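Long-range contact in imelysin-like protein (Psychrobacter arcticus, PDB 3PF0), which is of unknown function but belongs to the imelysin-like (peptidase M75) family and has been proposed to be a metalloendopeptidase: residues W102-M114 and A265-T278. Residues are numbered along the deposited sequence; the frame is centred on the assembly and turned at random.
Sequences WLVLAQAWASAEM and AGQSRAIINAKLAT
Ile271 packs as a knob into the hole that Leu103, Ala106, Gln107 and Ala110 form on helix 92-112. Its chi1 of -53° sets the two branches, with CG2 against Ala110 CB. CD1, at the end of the other branch, lies 3.7 Å from Ala106 CB. The axes of segments 102-112 and 268-278 run in the same general direction, approach to 8.1 Å and cross at -38°. Toward the start of helix 268-283, Leu103 lies across Gln267 at about a right angle, and its CD1 also meets Ala270 CB. The Gln107 amide reaches over Ala270, and one water joins its NE2, weakly, to Ala270 O and Asn273 ND2. Further along, Ser111 OG and Thr278 OG1 share a hydrogen bond of 2.7 Å, and the selenium of selenomethionine Met114 rests on Thr278 CG2. Lys275 passes its CG along Ala110, then bends at its end. Its NZ forms a salt bridge with Glu113 OE1 at 2.9 Å, on the anti side and 35° out of the carboxylate plane. Asn130 ND2 hydrogen-bonds the other oxygen, OE2. A leucine in place of Lys275 would probably leave Glu113 OE1 without its charged mate. Branched Ile271 and Leu103 against alanines, flanked by polar pairs, imply both shape fit and polar pairing.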
loop_
_atom_site.group_PDB
_atom_site.type_symbol
_atom_site.label_atom_id
_atom_site.label_comp_id
_atom_site.label_asym_id
_atom_site.label_seq_id
_atom_site.Cartn_x
_atom_site.Cartn_y
_atom_site.Cartn_z
ATOM N N TRP A 102 1.075 -8.063 -12.393
ATOM C CA TRP A 102 0.138 -7.889 -11.272
ATOM C C TRP A 102 0.939 -7.545 -10.003
ATOM O O TRP A 102 0.548 -6.633 -9.282
ATOM C CB TRP A 102 -0.755 -9.131 -11.055
ATOM C CG TRP A 102 -1.540 -9.066 -9.769
ATOM C CD1 TRP A 102 -2.729 -8.423 -9.567
ATOM C CD2 TRP A 102 -1.084 -9.485 -8.469
ATOM N NE1 TRP A 102 -3.073 -8.475 -8.232
ATOM C CE2 TRP A 102 -2.067 -9.094 -7.534
ATOM C CE3 TRP A 102 0.056 -10.168 -8.006
ATOM C CZ2 TRP A 102 -1.941 -9.360 -6.166
ATOM C CZ3 TRP A 102 0.181 -10.420 -6.652
ATOM C CH2 TRP A 102 -0.827 -10.056 -5.753
ATOM N N LEU A 103 2.077 -8.268 -9.750
ATOM C CA LEU A 103 2.928 -8.052 -8.573
ATOM C C LEU A 103 3.517 -6.634 -8.565
ATOM O O LEU A 103 3.534 -6.015 -7.501
ATOM C CB LEU A 103 4.052 -9.110 -8.482
ATOM C CG LEU A 103 5.007 -9.055 -7.257
ATOM C CD1 LEU A 103 4.240 -8.980 -5.924
ATOM C CD2 LEU A 103 5.975 -10.235 -7.263
ATOM N N VAL A 104 3.999 -6.135 -9.738
ATOM C CA VAL A 104 4.543 -4.772 -9.903
ATOM C C VAL A 104 3.458 -3.766 -9.456
ATOM O O VAL A 104 3.743 -2.853 -8.674
ATOM C CB VAL A 104 5.043 -4.507 -11.361
ATOM C CG1 VAL A 104 5.476 -3.051 -11.563
ATOM C CG2 VAL A 104 6.173 -5.466 -11.761
ATOM N N LEU A 105 2.208 -3.975 -9.916
ATOM C CA LEU A 105 1.047 -3.167 -9.553
ATOM C C LEU A 105 0.710 -3.290 -8.055
ATOM O O LEU A 105 0.402 -2.274 -7.426
ATOM C CB LEU A 105 -0.178 -3.541 -10.423
ATOM C CG LEU A 105 -1.567 -3.081 -9.931
ATOM C CD1 LEU A 105 -1.692 -1.545 -9.917
ATOM C CD2 LEU A 105 -2.649 -3.709 -10.741
ATOM N N ALA A 106 0.732 -4.511 -7.497
ATOM C CA ALA A 106 0.420 -4.725 -6.070
ATOM C C ALA A 106 1.454 -4.030 -5.187
ATOM O O ALA A 106 1.084 -3.436 -4.180
ATOM C CB ALA A 106 0.355 -6.213 -5.751
ATOM N N GLN A 107 2.737 -4.035 -5.617
ATOM C CA GLN A 107 3.848 -3.370 -4.923
ATOM C C GLN A 107 3.681 -1.828 -4.963
ATOM O O GLN A 107 3.909 -1.177 -3.941
ATOM C CB GLN A 107 5.194 -3.781 -5.533
ATOM C CG GLN A 107 5.634 -5.193 -5.130
ATOM C CD GLN A 107 6.927 -5.578 -5.791
ATOM O OE1 GLN A 107 6.991 -5.838 -6.994
ATOM N NE2 GLN A 107 7.986 -5.664 -5.015
ATOM N N ALA A 108 3.263 -1.266 -6.127
ATOM C CA ALA A 108 3.025 0.175 -6.322
ATOM C C ALA A 108 1.869 0.664 -5.446
ATOM O O ALA A 108 1.967 1.735 -4.852
ATOM C CB ALA A 108 2.737 0.486 -7.790
ATOM N N TRP A 109 0.793 -0.108 -5.349
ATOM C CA TRP A 109 -0.324 0.287 -4.496
ATOM C C TRP A 109 0.040 0.155 -3.012
ATOM O O TRP A 109 -0.407 0.985 -2.215
ATOM C CB TRP A 109 -1.595 -0.487 -4.806
ATOM C CG TRP A 109 -2.725 -0.114 -3.887
ATOM C CD1 TRP A 109 -3.214 -0.852 -2.852
ATOM C CD2 TRP A 109 -3.381 1.164 -3.815
ATOM N NE1 TRP A 109 -4.170 -0.134 -2.169
ATOM C CE2 TRP A 109 -4.271 1.117 -2.721
ATOM C CE3 TRP A 109 -3.290 2.351 -4.565
ATOM C CZ2 TRP A 109 -5.093 2.198 -2.378
ATOM C CZ3 TRP A 109 -4.098 3.425 -4.215
ATOM C CH2 TRP A 109 -4.988 3.342 -3.139
ATOM N N ALA A 110 0.863 -0.852 -2.648
ATOM C CA ALA A 110 1.324 -1.042 -1.263
ATOM C C ALA A 110 2.079 0.206 -0.801
ATOM O O ALA A 110 1.891 0.651 0.328
ATOM C CB ALA A 110 2.208 -2.283 -1.148
ATOM N N SER A 111 2.869 0.811 -1.709
ATOM C CA SER A 111 3.599 2.051 -1.461
ATOM C C SER A 111 2.623 3.223 -1.307
ATOM O O SER A 111 2.732 3.961 -0.333
ATOM C CB SER A 111 4.589 2.308 -2.590
ATOM O OG SER A 111 5.611 1.326 -2.511
ATOM N N ALA A 112 1.630 3.352 -2.213
ATOM C CA ALA A 112 0.602 4.416 -2.171
ATOM C C ALA A 112 -0.263 4.352 -0.888
ATOM O O ALA A 112 -0.848 5.365 -0.481
ATOM C CB ALA A 112 -0.295 4.337 -3.407
ATOM N N GLU A 113 -0.305 3.175 -0.227
ATOM C CA GLU A 113 -1.066 2.969 1.014
ATOM C C GLU A 113 -0.449 3.722 2.222
ATOM O O GLU A 113 -1.038 3.715 3.306
ATOM C CB GLU A 113 -1.204 1.475 1.323
ATOM C CG GLU A 113 -2.362 0.844 0.571
ATOM C CD GLU A 113 -2.585 -0.635 0.807
ATOM O OE1 GLU A 113 -1.626 -1.328 1.213
ATOM O OE2 GLU A 113 -3.705 -1.115 0.531
HETATM N N MSE A 114 0.696 4.408 2.022
HETATM C CA MSE A 114 1.336 5.257 3.037
HETATM C C MSE A 114 0.372 6.401 3.433
HETATM O O MSE A 114 0.521 6.976 4.503
HETATM C CB MSE A 114 2.679 5.819 2.515
HETATM C CG MSE A 114 2.516 6.888 1.434
HETATM SE SE MSE A 114 4.174 7.678 0.804
HETATM C CE MSE A 114 4.058 7.156 -1.027
ATOM N N ALA A 265 -0.889 -15.504 -4.522
ATOM C CA ALA A 265 0.298 -15.354 -5.368
ATOM C C ALA A 265 1.558 -15.881 -4.666
ATOM O O ALA A 265 2.526 -16.257 -5.332
ATOM C CB ALA A 265 0.487 -13.886 -5.735
ATOM N N GLY A 266 1.533 -15.887 -3.333
ATOM C CA GLY A 266 2.658 -16.303 -2.502
ATOM C C GLY A 266 3.779 -15.290 -2.585
ATOM O O GLY A 266 4.957 -15.657 -2.629
ATOM N N GLN A 267 3.411 -13.996 -2.631
ATOM C CA GLN A 267 4.385 -12.913 -2.753
ATOM C C GLN A 267 4.270 -11.903 -1.590
ATOM O O GLN A 267 4.401 -10.702 -1.815
ATOM C CB GLN A 267 4.217 -12.215 -4.123
ATOM C CG GLN A 267 4.539 -13.108 -5.339
ATOM C CD GLN A 267 6.005 -13.491 -5.455
ATOM O OE1 GLN A 267 6.899 -12.862 -4.870
ATOM N NE2 GLN A 267 6.288 -14.541 -6.224
ATOM N N SER A 268 4.068 -12.389 -0.348
ATOM C CA SER A 268 3.932 -11.491 0.811
ATOM C C SER A 268 5.205 -10.708 1.108
ATOM O O SER A 268 5.093 -9.553 1.499
ATOM C CB SER A 268 3.472 -12.229 2.066
ATOM O OG SER A 268 4.064 -13.508 2.206
ATOM N N ARG A 269 6.399 -11.319 0.933
ATOM C CA ARG A 269 7.687 -10.651 1.169
ATOM C C ARG A 269 7.819 -9.383 0.297
ATOM O O ARG A 269 8.246 -8.352 0.805
ATOM C CB ARG A 269 8.865 -11.605 0.926
ATOM C CG ARG A 269 10.214 -11.046 1.418
ATOM C CD ARG A 269 11.397 -11.912 1.018
ATOM N NE ARG A 269 11.667 -11.866 -0.421
ATOM C CZ ARG A 269 12.376 -12.781 -1.079
ATOM N NH1 ARG A 269 12.900 -13.816 -0.434
ATOM N NH2 ARG A 269 12.564 -12.668 -2.385
ATOM N N ALA A 270 7.403 -9.455 -0.982
ATOM C CA ALA A 270 7.433 -8.333 -1.920
ATOM C C ALA A 270 6.510 -7.182 -1.482
ATOM O O ALA A 270 6.865 -6.022 -1.682
ATOM C CB ALA A 270 7.050 -8.803 -3.315
ATOM N N ILE A 271 5.343 -7.498 -0.877
ATOM C CA ILE A 271 4.392 -6.482 -0.405
ATOM C C ILE A 271 4.957 -5.772 0.842
ATOM O O ILE A 271 4.956 -4.544 0.879
ATOM C CB ILE A 271 2.965 -7.070 -0.162
ATOM C CG1 ILE A 271 2.436 -7.838 -1.409
ATOM C CG2 ILE A 271 1.971 -5.979 0.271
ATOM C CD1 ILE A 271 2.452 -7.023 -2.789
ATOM N N ILE A 272 5.480 -6.536 1.828
ATOM C CA ILE A 272 6.050 -5.975 3.065
ATOM C C ILE A 272 7.288 -5.105 2.736
ATOM O O ILE A 272 7.435 -4.025 3.300
ATOM C CB ILE A 272 6.349 -7.088 4.117
ATOM C CG1 ILE A 272 5.065 -7.899 4.475
ATOM C CG2 ILE A 272 7.022 -6.532 5.386
ATOM C CD1 ILE A 272 3.791 -7.094 4.956
ATOM N N ASN A 273 8.134 -5.563 1.795
ATOM C CA ASN A 273 9.332 -4.869 1.324
ATOM C C ASN A 273 8.979 -3.520 0.676
ATOM O O ASN A 273 9.616 -2.511 0.989
ATOM C CB ASN A 273 10.080 -5.762 0.336
ATOM C CG ASN A 273 11.468 -5.310 -0.011
ATOM O OD1 ASN A 273 12.356 -5.208 0.845
ATOM N ND2 ASN A 273 11.696 -5.091 -1.294
ATOM N N ALA A 274 7.953 -3.489 -0.190
ATOM C CA ALA A 274 7.505 -2.259 -0.854
ATOM C C ALA A 274 7.047 -1.223 0.182
ATOM O O ALA A 274 7.418 -0.054 0.077
ATOM C CB ALA A 274 6.377 -2.565 -1.833
ATOM N N LYS A 275 6.314 -1.672 1.226
ATOM C CA LYS A 275 5.839 -0.801 2.300
ATOM C C LYS A 275 7.011 -0.289 3.134
ATOM O O LYS A 275 7.061 0.908 3.421
ATOM C CB LYS A 275 4.809 -1.516 3.186
ATOM C CG LYS A 275 3.510 -1.815 2.452
ATOM C CD LYS A 275 2.414 -2.289 3.386
ATOM C CE LYS A 275 1.103 -2.265 2.652
ATOM N NZ LYS A 275 -0.012 -1.879 3.545
ATOM N N LEU A 276 7.984 -1.174 3.473
ATOM C CA LEU A 276 9.168 -0.790 4.257
ATOM C C LEU A 276 10.030 0.237 3.513
ATOM O O LEU A 276 10.450 1.225 4.116
ATOM C CB LEU A 276 10.033 -2.010 4.633
ATOM C CG LEU A 276 9.667 -2.779 5.896
ATOM C CD1 LEU A 276 10.553 -4.014 6.036
ATOM C CD2 LEU A 276 9.784 -1.902 7.154
ATOM N N ALA A 277 10.269 0.015 2.212
ATOM C CA ALA A 277 11.070 0.907 1.363
ATOM C C ALA A 277 10.433 2.308 1.234
ATOM O O ALA A 277 11.158 3.306 1.171
ATOM C CB ALA A 277 11.256 0.287 -0.015
ATOM N N THR A 278 9.087 2.381 1.226
ATOM C CA THR A 278 8.341 3.640 1.124
ATOM C C THR A 278 8.470 4.396 2.449
ATOM O O THR A 278 8.740 5.600 2.442
ATOM C CB THR A 278 6.899 3.349 0.705
ATOM O OG1 THR A 278 6.952 2.739 -0.581
ATOM C CG2 THR A 278 6.028 4.593 0.644
HETATM O O HOH W 1 9.368 -5.088 -2.904
#